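Local coordinates for protein glycerol dehydratase (Clostridium butyricum, PDB 1R9D) that dehydrates glycerol without coenzyme B12, probably as a lyase that works through an organic radical carried on its own backbone, at residues V162-V167 with C433-K438; G280-P285 with P337-L342; V410-L415 with R426-I431; P439-G444 with M525-I530; W445-F450 with G638-S643. All blocks are in the same frame, centred on the assembly; numbering follows the deposited sequence.

Interaction 1 (V162-V167 with C433-K438); sequences VGHVSV and CVEPQK. With GOL (glycerol), chain C.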
# COMPACT_ATOMS: atom_id res chain seq x y z
N VAL A 162 -13.44 3.36 -12.62
CA VAL A 162 -14.37 4.22 -11.89
C VAL A 162 -14.98 5.31 -12.78
O VAL A 162 -16.17 5.27 -13.09
CB VAL A 162 -13.67 4.87 -10.68
CG1 VAL A 162 -14.63 5.82 -9.95
CG2 VAL A 162 -13.16 3.79 -9.74
N GLY A 163 -14.17 6.27 -13.18
CA GLY A 163 -14.68 7.35 -14.01
C GLY A 163 -15.60 8.25 -13.20
O GLY A 163 -15.24 8.66 -12.09
N HIS A 164 -16.78 8.55 -13.74
CA HIS A 164 -17.77 9.41 -13.09
C HIS A 164 -17.14 10.69 -12.57
O HIS A 164 -17.13 10.97 -11.37
CB HIS A 164 -18.46 8.66 -11.95
CG HIS A 164 -19.33 7.54 -12.43
ND1 HIS A 164 -18.82 6.41 -13.04
CD2 HIS A 164 -20.68 7.43 -12.49
CE1 HIS A 164 -19.82 5.66 -13.45
NE2 HIS A 164 -20.96 6.25 -13.13
N VAL A 165 -16.64 11.48 -13.51
CA VAL A 165 -15.96 12.71 -13.15
C VAL A 165 -15.91 13.70 -14.31
O VAL A 165 -15.95 13.31 -15.47
CB VAL A 165 -14.50 12.35 -12.72
CG1 VAL A 165 -13.80 11.64 -13.88
CG2 VAL A 165 -13.72 13.59 -12.31
N SER A 166 -15.87 14.98 -13.97
CA SER A 166 -15.73 16.03 -14.96
C SER A 166 -14.46 16.74 -14.51
O SER A 166 -14.45 17.43 -13.49
CB SER A 166 -16.91 17.00 -14.92
OG SER A 166 -16.75 18.01 -15.92
N VAL A 167 -13.37 16.54 -15.26
CA VAL A 167 -12.10 17.16 -14.91
C VAL A 167 -12.09 18.65 -15.20
O VAL A 167 -13.04 19.20 -15.74
CB VAL A 167 -10.92 16.49 -15.67
CG1 VAL A 167 -10.91 15.00 -15.39
CG2 VAL A 167 -11.04 16.76 -17.17
N CYS A 433 -25.82 10.13 -15.51
CA CYS A 433 -27.26 10.29 -15.70
C CYS A 433 -27.87 11.50 -15.02
O CYS A 433 -28.48 12.35 -15.67
CB CYS A 433 -27.99 9.04 -15.22
SG CYS A 433 -27.68 7.55 -16.19
N VAL A 434 -27.72 11.59 -13.70
CA VAL A 434 -28.30 12.70 -12.94
C VAL A 434 -27.49 13.12 -11.71
O VAL A 434 -28.00 13.83 -10.84
CB VAL A 434 -29.72 12.33 -12.44
CG1 VAL A 434 -30.66 12.12 -13.62
CG2 VAL A 434 -29.65 11.06 -11.59
N GLU A 435 -26.22 12.71 -11.63
CA GLU A 435 -25.39 13.01 -10.47
C GLU A 435 -24.64 14.36 -10.52
O GLU A 435 -23.71 14.55 -11.31
CB GLU A 435 -24.40 11.85 -10.27
CG GLU A 435 -25.06 10.45 -10.40
CD GLU A 435 -24.81 9.76 -11.75
OE1 GLU A 435 -23.66 9.32 -11.99
OE2 GLU A 435 -25.74 9.67 -12.58
N PRO A 436 -25.01 15.31 -9.64
CA PRO A 436 -24.35 16.62 -9.62
C PRO A 436 -23.00 16.68 -8.90
O PRO A 436 -22.76 15.95 -7.94
CB PRO A 436 -25.38 17.53 -8.93
CG PRO A 436 -26.51 16.63 -8.50
CD PRO A 436 -26.02 15.21 -8.58
N GLN A 437 -22.13 17.58 -9.36
CA GLN A 437 -20.83 17.76 -8.73
C GLN A 437 -20.17 19.06 -9.20
O GLN A 437 -20.56 19.63 -10.22
CB GLN A 437 -19.87 16.59 -9.05
CG GLN A 437 -19.02 16.80 -10.33
CD GLN A 437 -17.89 15.78 -10.52
OE1 GLN A 437 -16.97 16.01 -11.31
NE2 GLN A 437 -17.96 14.65 -9.82
N LYS A 438 -19.19 19.52 -8.44
CA LYS A 438 -18.42 20.71 -8.81
C LYS A 438 -17.30 20.12 -9.67
O LYS A 438 -16.44 19.38 -9.17
CB LYS A 438 -17.83 21.38 -7.57
CG LYS A 438 -16.65 22.31 -7.85
CD LYS A 438 -17.01 23.45 -8.80
CE LYS A 438 -15.80 24.35 -9.01
NZ LYS A 438 -16.09 25.54 -9.84
C1 GOL C . -25.40 4.73 -15.38
O1 GOL C . -26.01 4.26 -14.19
C2 GOL C . -24.15 5.56 -15.08
O2 GOL C . -23.21 4.79 -14.33
C3 GOL C . -24.55 6.81 -14.29
O3 GOL C . -23.42 7.64 -14.06
O HOH W 1 -15.88 12.55 -9.55
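His164 and Glu435 meet edge to carboxylate, and one glycerol bridges their polar ends; two residues further along each segment, Ser166 meets Gln437. Along 433-438, Cys433 comes first: its SG lies 3.7 Å from glycerol C1, and its backbone N donates to Glu435 OE2. The N of Val434 does the same, so OE2 is gripped by two amides that reach it from the same face of the carboxylate, one on the syn and one on the anti side. That fixes the rotation of the group and turns the other oxygen, Glu435 OE1, to the glycerol, where O3 donates to it over 2.7 Å. A bend at chi2 (101°) curls the Glu435 chain back to these amides. His164 points its ring edge at the same ligand, NE2 donating to glycerol O2 at 2.9 Å, while at the other end of the ring ND1 holds Val162 O at 2.9 Å and sets the ring rotation. Ring and carboxylate planes are 40° apart, with His164 CD2 3.6 Å from Glu435 OE1. Further on, Gln437 reaches across with an extended chain; its OE1 accepts the backbone N of Ser166 at 3.1 Å from above the amide plane. Gln437 NE2 bonds to NE2 of His446 and also to a water that can in turn donate to His164 O. Asp447, Ser282 and His281 complete the glycerol's hydrogen bonding. A glycerol held by such fixed polar groups beside a thiol fits the glycyl radical enzymes, in which the cysteine of such a loop probably carries the thiyl radical that takes a hydrogen atom from the substrate.

Interaction 2 (G280-P285 with P337-L342); sequences GHSISP and PMYQNL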
# COMPACT_ATOMS: atom_id res chain seq x y z
N GLY A 280 -13.52 3.69 -16.91
CA GLY A 280 -14.66 4.06 -16.09
C GLY A 280 -15.49 4.95 -17.01
O GLY A 280 -14.91 5.74 -17.77
N HIS A 281 -16.81 4.82 -16.99
CA HIS A 281 -17.62 5.66 -17.86
C HIS A 281 -18.12 6.92 -17.15
O HIS A 281 -17.64 7.26 -16.07
CB HIS A 281 -18.78 4.88 -18.50
CG HIS A 281 -19.71 4.24 -17.52
ND1 HIS A 281 -19.75 2.88 -17.30
CD2 HIS A 281 -20.67 4.78 -16.71
CE1 HIS A 281 -20.69 2.60 -16.41
NE2 HIS A 281 -21.26 3.74 -16.04
N SER A 282 -19.07 7.60 -17.76
CA SER A 282 -19.60 8.84 -17.21
C SER A 282 -18.50 9.90 -17.11
O SER A 282 -18.45 10.68 -16.16
CB SER A 282 -20.25 8.60 -15.84
OG SER A 282 -21.48 7.92 -16.01
N ILE A 283 -17.60 9.90 -18.09
CA ILE A 283 -16.56 10.92 -18.16
C ILE A 283 -17.37 12.05 -18.78
O ILE A 283 -17.65 12.04 -19.99
CB ILE A 283 -15.40 10.49 -19.10
CG1 ILE A 283 -14.79 9.18 -18.59
CG2 ILE A 283 -14.34 11.58 -19.16
CD1 ILE A 283 -14.31 9.24 -17.12
N SER A 284 -17.74 13.01 -17.95
CA SER A 284 -18.62 14.09 -18.39
C SER A 284 -18.06 15.47 -18.64
O SER A 284 -17.48 16.10 -17.75
CB SER A 284 -19.77 14.20 -17.39
OG SER A 284 -20.32 12.92 -17.12
N PRO A 285 -18.25 15.99 -19.87
CA PRO A 285 -17.78 17.31 -20.27
C PRO A 285 -18.36 18.41 -19.37
O PRO A 285 -17.76 19.47 -19.19
CB PRO A 285 -18.27 17.43 -21.71
CG PRO A 285 -18.19 16.01 -22.20
CD PRO A 285 -18.79 15.25 -21.03
N PRO A 337 -23.92 2.39 -23.97
CA PRO A 337 -23.80 3.69 -23.31
C PRO A 337 -22.47 4.05 -22.65
O PRO A 337 -21.82 3.21 -22.04
CB PRO A 337 -24.92 3.64 -22.28
CG PRO A 337 -24.83 2.22 -21.82
CD PRO A 337 -24.67 1.45 -23.12
N MET A 338 -22.08 5.32 -22.78
CA MET A 338 -20.86 5.84 -22.15
C MET A 338 -21.23 6.90 -21.12
O MET A 338 -20.40 7.30 -20.30
CB MET A 338 -19.90 6.44 -23.19
CG MET A 338 -19.21 5.40 -24.07
SD MET A 338 -18.49 4.03 -23.15
CE MET A 338 -17.23 4.87 -22.16
N TYR A 339 -22.47 7.38 -21.19
CA TYR A 339 -22.99 8.39 -20.26
C TYR A 339 -22.15 9.66 -20.11
O TYR A 339 -21.91 10.11 -18.99
CB TYR A 339 -23.18 7.76 -18.87
CG TYR A 339 -23.94 6.45 -18.86
CD1 TYR A 339 -23.27 5.23 -18.93
CD2 TYR A 339 -25.34 6.43 -18.79
CE1 TYR A 339 -23.96 4.03 -18.92
CE2 TYR A 339 -26.04 5.23 -18.78
CZ TYR A 339 -25.35 4.04 -18.85
OH TYR A 339 -26.05 2.85 -18.84
N GLN A 340 -21.73 10.25 -21.22
CA GLN A 340 -20.93 11.47 -21.17
C GLN A 340 -21.87 12.68 -21.12
O GLN A 340 -22.29 13.20 -22.16
CB GLN A 340 -20.02 11.53 -22.40
CG GLN A 340 -19.15 10.28 -22.53
CD GLN A 340 -18.59 10.10 -23.93
OE1 GLN A 340 -17.39 10.20 -24.15
NE2 GLN A 340 -19.48 9.81 -24.88
N ASN A 341 -22.19 13.13 -19.91
CA ASN A 341 -23.11 14.24 -19.76
C ASN A 341 -22.48 15.60 -20.02
O ASN A 341 -21.42 15.93 -19.48
CB ASN A 341 -23.75 14.22 -18.36
CG ASN A 341 -25.09 14.93 -18.32
OD1 ASN A 341 -25.17 16.14 -18.52
ND2 ASN A 341 -26.16 14.18 -18.07
N LEU A 342 -23.14 16.38 -20.87
CA LEU A 342 -22.69 17.72 -21.22
C LEU A 342 -23.89 18.62 -20.94
O LEU A 342 -24.97 18.39 -21.47
CB LEU A 342 -22.29 17.77 -22.70
CG LEU A 342 -21.67 19.06 -23.24
CD1 LEU A 342 -20.83 18.75 -24.49
CD2 LEU A 342 -22.77 20.07 -23.56
O HOH W 2 -17.69 7.92 -20.23
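With chi1 at 58°, His281 sets its ring between backbone N and carbonyl carbon, while Tyr339 has chi1 at -50°; the two side chains run side by side, pointing the same way. The contact flanks strand 341-344, an outermost strand of one five-stranded sheet in the barrel characteristic of glycyl radical enzymes; 281-285 runs nearly parallel (18°) to 338-342, the approach to that strand. The aromatic planes are tilted by 40°, and the closest approach is His281 CD2 to Tyr339 CD1 at 3.4 Å. Tyr339 CE1 lies over one face of the imidazole, offset toward its rim. Both nitrogens of His281 have partners, ND1 with Lys323 and NE2 with the glycerol, whose O3 is bonded to Ser282 OG. Ser282 and Tyr339 both have positive phi, and beside these two residues the chains are tied by Ser282 N donating to Met338 O over 2.9 Å. A water bridges the same carbonyl to Ile283 N. Ser282 CA also presents its hydrogen almost straight to Tyr339 O, at 3.2 Å. Downstream the grip is slighter: Asn341 N makes a weak bond to Ser284 OG, which is also bonded to the N of Gly432. Pro285 CB rests on Leu342 CD1 at 4.0 Å. Ile283 O is buried with no polar partner in the model and lies 3.4 Å from Gln340 CB.

Interaction 3 (V410-L415 with R426-I431); sequences VIIPAL and RDYGII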
# COMPACT_ATOMS: atom_id res chain seq x y z
N VAL A 410 -33.10 23.25 -6.41
CA VAL A 410 -33.01 22.14 -5.46
C VAL A 410 -31.55 21.67 -5.35
O VAL A 410 -31.02 21.46 -4.26
CB VAL A 410 -33.87 20.92 -5.90
CG1 VAL A 410 -33.51 19.69 -5.06
CG2 VAL A 410 -35.34 21.23 -5.73
N ILE A 411 -30.91 21.53 -6.50
CA ILE A 411 -29.54 21.04 -6.54
C ILE A 411 -28.50 21.87 -5.80
O ILE A 411 -27.67 21.32 -5.07
CB ILE A 411 -29.09 20.82 -8.01
CG1 ILE A 411 -29.94 19.70 -8.62
CG2 ILE A 411 -27.60 20.47 -8.06
CD1 ILE A 411 -29.71 19.50 -10.11
N ILE A 412 -28.53 23.19 -5.98
CA ILE A 412 -27.56 24.05 -5.31
C ILE A 412 -27.65 23.90 -3.78
O ILE A 412 -26.64 23.63 -3.13
CB ILE A 412 -27.74 25.52 -5.76
CG1 ILE A 412 -27.36 25.64 -7.24
CG2 ILE A 412 -26.86 26.45 -4.93
CD1 ILE A 412 -27.59 27.01 -7.86
N PRO A 413 -28.85 24.06 -3.19
CA PRO A 413 -28.98 23.91 -1.73
C PRO A 413 -28.55 22.52 -1.25
O PRO A 413 -27.87 22.38 -0.23
CB PRO A 413 -30.48 24.15 -1.49
CG PRO A 413 -30.85 25.08 -2.59
CD PRO A 413 -30.11 24.53 -3.79
N ALA A 414 -28.96 21.49 -1.99
CA ALA A 414 -28.59 20.12 -1.64
C ALA A 414 -27.07 19.95 -1.61
O ALA A 414 -26.53 19.27 -0.73
CB ALA A 414 -29.21 19.14 -2.63
N LEU A 415 -26.38 20.56 -2.57
CA LEU A 415 -24.92 20.46 -2.62
C LEU A 415 -24.26 21.20 -1.46
O LEU A 415 -23.31 20.69 -0.86
CB LEU A 415 -24.39 21.00 -3.95
CG LEU A 415 -24.65 20.11 -5.17
CD1 LEU A 415 -24.17 20.81 -6.45
CD2 LEU A 415 -23.93 18.79 -4.99
N ARG A 426 -22.93 26.55 -7.12
CA ARG A 426 -23.53 27.28 -8.24
C ARG A 426 -22.91 26.90 -9.58
O ARG A 426 -23.52 27.10 -10.63
CB ARG A 426 -23.38 28.79 -8.03
CG ARG A 426 -24.39 29.37 -7.07
CD ARG A 426 -24.13 30.85 -6.80
NE ARG A 426 -25.21 31.45 -6.02
CZ ARG A 426 -25.10 32.61 -5.38
NH1 ARG A 426 -23.97 33.29 -5.44
NH2 ARG A 426 -26.13 33.08 -4.69
N ASP A 427 -21.70 26.35 -9.54
CA ASP A 427 -21.00 25.97 -10.77
C ASP A 427 -21.08 24.47 -11.06
O ASP A 427 -20.23 23.91 -11.74
CB ASP A 427 -19.53 26.41 -10.66
CG ASP A 427 -18.81 26.40 -11.99
OD1 ASP A 427 -19.36 26.94 -12.97
OD2 ASP A 427 -17.68 25.87 -12.06
N TYR A 428 -22.13 23.82 -10.57
CA TYR A 428 -22.28 22.39 -10.76
C TYR A 428 -22.56 21.96 -12.20
O TYR A 428 -23.08 22.72 -13.01
CB TYR A 428 -23.39 21.84 -9.85
CG TYR A 428 -24.80 21.99 -10.39
CD1 TYR A 428 -25.36 21.02 -11.24
CD2 TYR A 428 -25.57 23.10 -10.06
CE1 TYR A 428 -26.65 21.16 -11.74
CE2 TYR A 428 -26.87 23.25 -10.56
CZ TYR A 428 -27.40 22.27 -11.39
OH TYR A 428 -28.68 22.41 -11.86
N GLY A 429 -22.20 20.71 -12.48
CA GLY A 429 -22.45 20.11 -13.77
C GLY A 429 -23.00 18.74 -13.41
O GLY A 429 -22.97 18.36 -12.24
N ILE A 430 -23.49 17.99 -14.40
CA ILE A 430 -24.01 16.67 -14.13
C ILE A 430 -23.08 15.55 -14.60
O ILE A 430 -22.48 15.64 -15.67
CB ILE A 430 -25.39 16.47 -14.80
CG1 ILE A 430 -26.41 17.43 -14.17
CG2 ILE A 430 -25.85 15.02 -14.65
CD1 ILE A 430 -26.63 17.20 -12.68
N ILE A 431 -22.96 14.51 -13.78
CA ILE A 431 -22.14 13.35 -14.09
C ILE A 431 -23.05 12.20 -14.52
O ILE A 431 -24.06 11.95 -13.88
CB ILE A 431 -21.33 12.87 -12.86
CG1 ILE A 431 -20.41 13.99 -12.37
CG2 ILE A 431 -20.54 11.61 -13.21
CD1 ILE A 431 -19.49 14.56 -13.45
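Helix 408-417, kinked where Pro413 has no N-H to offer the preceding turn, passes the chain that leaves Arg426 and enters strand 429-431, the nearest CA atoms being those of Ile412 and Arg426, 5.9 Å apart. The helix contributes Ile411, Ile412 and Leu415, and Tyr428 is the centre of the packing. Tucked over its own backbone (chi1 83°), Tyr428 carries its ring out toward the helix. Ile411 comes down on one face: its CG2 methyl sits 3.6 Å from the centroid of the Tyr428 ring and only 4° off the normal, a textbook CH-pi contact. The other branch of Ile411 runs on along the ring to its phenolic end, CD1 lying 3.5 Å from Tyr428 OH. Leu415 touches at the root of the ring, with CD1 3.6 Å from Tyr428 CB. Ile412 CG1 meets the CE2 side at 4.1 Å, and all three aliphatic chains run roughly at right angles to the tyrosine. Beyond it, Ile412 CD1 reaches the aliphatic part of Arg426, 4.1 Å from CG. No hydrogen bond crosses between the segments; the hydroxyl is tied instead to Asp408, just ahead of the helical segment, and Arg379 forms a cation-pi pair with the ring. Tyr428 sits immediately before the antiparallel hairpin 429-431/435-437 and packs it against the helix that follows barrel strand 404-407; the hairpin carries Cys433 in its turn, an arrangement like the cysteine finger loop inside the barrel of glycyl radical enzymes.

Interaction 4 (P439-G444 with M525-I530); sequences PGKTEG and MVDNCI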
# COMPACT_ATOMS: atom_id res chain seq x y z
N PRO A 439 -17.30 20.42 -10.97
CA PRO A 439 -16.25 19.87 -11.84
C PRO A 439 -14.85 20.33 -11.44
O PRO A 439 -14.68 21.45 -10.93
CB PRO A 439 -16.63 20.39 -13.22
CG PRO A 439 -18.13 20.57 -13.13
CD PRO A 439 -18.27 21.19 -11.76
N GLY A 440 -13.87 19.47 -11.66
CA GLY A 440 -12.49 19.79 -11.36
C GLY A 440 -12.08 19.81 -9.90
O GLY A 440 -10.96 20.21 -9.58
N LYS A 441 -12.97 19.37 -9.01
CA LYS A 441 -12.66 19.37 -7.58
C LYS A 441 -13.24 18.17 -6.84
O LYS A 441 -13.11 18.08 -5.62
CB LYS A 441 -13.22 20.63 -6.92
CG LYS A 441 -12.68 21.95 -7.45
CD LYS A 441 -13.15 23.09 -6.55
CE LYS A 441 -12.53 24.42 -6.97
NZ LYS A 441 -12.97 25.53 -6.07
N THR A 442 -13.83 17.23 -7.57
CA THR A 442 -14.51 16.09 -6.95
C THR A 442 -14.16 14.67 -7.40
O THR A 442 -13.87 14.43 -8.57
CB THR A 442 -16.04 16.24 -7.16
OG1 THR A 442 -16.43 17.59 -6.90
CG2 THR A 442 -16.82 15.30 -6.26
N GLU A 443 -14.19 13.74 -6.45
CA GLU A 443 -14.04 12.31 -6.70
C GLU A 443 -15.34 11.83 -6.06
O GLU A 443 -15.40 11.56 -4.86
CB GLU A 443 -12.83 11.70 -5.98
CG GLU A 443 -12.76 10.16 -6.08
CD GLU A 443 -12.55 9.63 -7.51
OE1 GLU A 443 -13.04 10.27 -8.47
OE2 GLU A 443 -11.90 8.58 -7.67
N GLY A 444 -16.40 11.74 -6.87
CA GLY A 444 -17.70 11.38 -6.33
C GLY A 444 -18.20 9.95 -6.35
O GLY A 444 -19.20 9.66 -5.68
N MET A 525 -5.65 16.57 -13.23
CA MET A 525 -6.63 17.55 -13.66
C MET A 525 -7.78 17.80 -12.68
O MET A 525 -8.81 18.35 -13.06
CB MET A 525 -7.18 17.15 -15.03
CG MET A 525 -6.11 17.07 -16.11
SD MET A 525 -6.74 16.54 -17.70
CE MET A 525 -6.95 14.81 -17.41
N VAL A 526 -7.60 17.39 -11.43
CA VAL A 526 -8.62 17.59 -10.40
C VAL A 526 -7.94 18.19 -9.17
O VAL A 526 -6.95 17.66 -8.67
CB VAL A 526 -9.33 16.27 -10.02
CG1 VAL A 526 -10.40 16.54 -8.96
CG2 VAL A 526 -9.96 15.66 -11.26
N ASP A 527 -8.49 19.30 -8.69
CA ASP A 527 -7.91 20.04 -7.57
C ASP A 527 -7.45 19.39 -6.28
O ASP A 527 -8.08 18.50 -5.72
CB ASP A 527 -8.80 21.23 -7.22
CG ASP A 527 -8.45 22.44 -8.04
OD1 ASP A 527 -9.12 23.49 -7.89
OD2 ASP A 527 -7.49 22.35 -8.84
N ASN A 528 -6.31 19.92 -5.83
CA ASN A 528 -5.63 19.50 -4.63
C ASN A 528 -4.78 18.26 -4.85
O ASN A 528 -3.85 18.02 -4.10
CB ASN A 528 -6.61 19.31 -3.48
CG ASN A 528 -7.40 20.58 -3.17
OD1 ASN A 528 -7.32 21.57 -3.90
ND2 ASN A 528 -8.18 20.54 -2.09
N CYS A 529 -5.06 17.47 -5.89
CA CYS A 529 -4.24 16.27 -6.11
C CYS A 529 -2.76 16.64 -6.24
O CYS A 529 -1.93 16.09 -5.52
CB CYS A 529 -4.70 15.51 -7.36
SG CYS A 529 -6.22 14.54 -7.09
N ILE A 530 -2.42 17.56 -7.14
CA ILE A 530 -1.03 17.97 -7.30
C ILE A 530 -0.55 18.66 -6.02
O ILE A 530 0.53 18.37 -5.51
CB ILE A 530 -0.85 18.94 -8.49
CG1 ILE A 530 -1.08 18.20 -9.80
CG2 ILE A 530 0.56 19.55 -8.47
CD1 ILE A 530 -0.99 19.09 -11.03
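Gly440 and Asp527 share the one hydrogen bond of this contact: Asp527 N donates to Gly440 O over 2.8 Å, with an N-H...O angle of 170°. The amide nevertheless comes from above the carbonyl plane, 36° out of it. Gly440 has positive phi (74°), a conformation that suits glycine. Asp527 CB lies 3.4 Å from the same oxygen, Gly440 O. The apolar share belongs to Val526, whose CG1 methyl nestles against the backbone of the strand's entry, 3.8 Å from Lys441 N and equally far from Thr442 N. As for charge, the extended side chain of Lys441 runs alongside Asp527 in the same direction, and its CE passes 3.7 Å from Asp527 OD1. The ammonium itself stands 4.7 Å from that oxygen, too far for a salt bridge, and is paired with Asp424; the carboxylate may still add a weak, long-range attraction. On the far side, a type II beta turn from Val526 to Cys529, with Asn528 at positive phi, leads into helix 529-532. The contact thus docks a turn before a helix on the loop that enters short strand 442-443, which pairs in parallel with strand 543-551 in a mixed sheet.

Interaction 5 (W445-F450 with G638-S643); sequences WHDSAF and GLYPSS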
# COMPACT_ATOMS: atom_id res chain seq x y z
N TRP A 445 -17.55 9.04 -7.08
CA TRP A 445 -18.01 7.65 -7.12
C TRP A 445 -19.55 7.66 -7.27
O TRP A 445 -20.26 6.94 -6.56
CB TRP A 445 -17.59 6.94 -5.82
CG TRP A 445 -16.28 6.20 -5.94
CD1 TRP A 445 -15.12 6.67 -6.50
CD2 TRP A 445 -16.03 4.84 -5.59
NE1 TRP A 445 -14.17 5.67 -6.52
CE2 TRP A 445 -14.71 4.53 -5.97
CE3 TRP A 445 -16.81 3.84 -4.99
CZ2 TRP A 445 -14.14 3.27 -5.78
CZ3 TRP A 445 -16.25 2.57 -4.80
CH2 TRP A 445 -14.93 2.30 -5.20
N HIS A 446 -20.03 8.46 -8.21
CA HIS A 446 -21.47 8.65 -8.44
C HIS A 446 -22.37 7.47 -8.85
O HIS A 446 -23.59 7.63 -8.94
CB HIS A 446 -21.65 9.82 -9.41
CG HIS A 446 -21.11 11.12 -8.90
ND1 HIS A 446 -21.70 11.82 -7.86
CD2 HIS A 446 -20.02 11.84 -9.27
CE1 HIS A 446 -21.00 12.92 -7.62
NE2 HIS A 446 -19.98 12.96 -8.46
N ASP A 447 -21.79 6.31 -9.12
CA ASP A 447 -22.63 5.14 -9.42
C ASP A 447 -21.91 3.91 -8.89
O ASP A 447 -21.53 3.00 -9.63
CB ASP A 447 -22.92 4.99 -10.91
CG ASP A 447 -24.02 3.97 -11.18
OD1 ASP A 447 -24.63 3.50 -10.19
OD2 ASP A 447 -24.29 3.64 -12.35
N SER A 448 -21.74 3.90 -7.57
CA SER A 448 -21.04 2.82 -6.89
C SER A 448 -21.85 1.54 -6.69
O SER A 448 -21.28 0.51 -6.34
CB SER A 448 -20.55 3.32 -5.53
OG SER A 448 -21.63 3.60 -4.65
N ALA A 449 -23.16 1.59 -6.92
CA ALA A 449 -23.99 0.40 -6.76
C ALA A 449 -25.46 0.65 -7.09
O ALA A 449 -25.91 1.79 -7.15
CB ALA A 449 -23.88 -0.11 -5.33
N PHE A 450 -26.19 -0.44 -7.32
CA PHE A 450 -27.63 -0.39 -7.56
C PHE A 450 -28.21 -1.28 -6.46
O PHE A 450 -27.70 -2.38 -6.22
CB PHE A 450 -28.01 -0.94 -8.94
CG PHE A 450 -27.71 -0.00 -10.08
CD1 PHE A 450 -26.70 -0.30 -10.98
CD2 PHE A 450 -28.44 1.17 -10.24
CE1 PHE A 450 -26.43 0.56 -12.05
CE2 PHE A 450 -28.18 2.04 -11.30
CZ PHE A 450 -27.17 1.73 -12.20
N GLY A 638 -28.80 8.03 -4.22
CA GLY A 638 -29.37 8.49 -5.47
C GLY A 638 -30.56 7.58 -5.74
O GLY A 638 -30.68 6.53 -5.10
N LEU A 639 -31.42 7.96 -6.68
CA LEU A 639 -32.59 7.17 -7.05
C LEU A 639 -32.75 7.17 -8.57
O LEU A 639 -33.58 7.90 -9.10
CB LEU A 639 -33.85 7.73 -6.37
CG LEU A 639 -33.88 7.75 -4.83
CD1 LEU A 639 -35.05 8.61 -4.37
CD2 LEU A 639 -34.00 6.34 -4.27
N TYR A 640 -31.93 6.39 -9.26
CA TYR A 640 -31.99 6.27 -10.72
C TYR A 640 -31.65 4.83 -11.08
O TYR A 640 -30.98 4.14 -10.31
CB TYR A 640 -31.07 7.29 -11.40
CG TYR A 640 -29.58 7.11 -11.19
CD1 TYR A 640 -28.86 6.19 -11.95
CD2 TYR A 640 -28.88 7.92 -10.29
CE1 TYR A 640 -27.47 6.08 -11.82
CE2 TYR A 640 -27.50 7.82 -10.15
CZ TYR A 640 -26.80 6.90 -10.91
OH TYR A 640 -25.43 6.82 -10.78
N PRO A 641 -32.08 4.35 -12.27
CA PRO A 641 -31.77 2.95 -12.54
C PRO A 641 -31.00 2.54 -13.79
O PRO A 641 -30.74 1.35 -13.96
CB PRO A 641 -33.16 2.35 -12.61
CG PRO A 641 -33.85 3.39 -13.50
CD PRO A 641 -33.28 4.76 -13.03
N SER A 642 -30.65 3.48 -14.65
CA SER A 642 -30.00 3.11 -15.91
C SER A 642 -31.03 2.16 -16.54
O SER A 642 -32.19 2.54 -16.69
CB SER A 642 -28.67 2.39 -15.67
OG SER A 642 -27.98 2.21 -16.89
N SER A 643 -30.64 0.94 -16.90
CA SER A 643 -31.61 -0.01 -17.47
C SER A 643 -31.82 -1.21 -16.56
O SER A 643 -32.47 -2.18 -16.94
CB SER A 643 -31.15 -0.49 -18.86
OG SER A 643 -29.92 -1.22 -18.81
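Tyr640 and His446 make the tight end of this contact: the phenol OH donates to His446 O at 2.7 Å, the oxygen lying in the ring plane at its edge. A chi1 of 66° folds the Tyr640 ring back across its own main chain, and from there it spans the gap between two backbones whose CA atoms stay more than 7 Å apart. Asp447 crowds the same hydroxyl, its CB 3.1 Å from Tyr640 OH, with the carboxylate plane turned 62° from the ring. That carboxylate is not bonded to the tyrosine; OD1 is held by Gln549 and OD2 by the glycerol. His446 O has a second donor in Asn697. The segment 445-450 runs into strand 449-452, which pairs in parallel with strand 543-551 inside the pyruvate formate lyase-like fold. Asp447, through its bond to the glycerol, and Tyr640, whose OH lies near glycerol C3, both line the pocket. At the other end the fit is slacker, though still buried. Phe450 offers the edge of its ring to Tyr640 O, 3.6 Å from CE2, and that same carbon is 4.1 Å from Tyr640 CE1. Its CZ rests against Ser642 CB at 3.8 Å. Here the touching is van der Waals in kind, and the hydroxyl of Ser642 bonds instead to His332 O and probably to Tyr339 OH.

Interactions 1, 2 and 5 lie deepest, 6 to 8 Å from the chain centre, and all three supply bonds to the glycerol, so their chemistry is rich in polar side chains. Interactions 3 and 4 sit farther out, about 16 and 18 Å away; one is almost wholly apolar, the other rests on a single backbone bond and includes partly exposed charged residues. Interactions 1 and 3 share the hairpin 429-431/435-437, with Lys438 and Asp427 bridged at its base. Loops 162-167 and 280-285 join interactions 1 and 2 through backbone bonds, Tyr339 links 2 to 5 through Ser642, and the run 433-450 threads 1, 4 and 5 in turn.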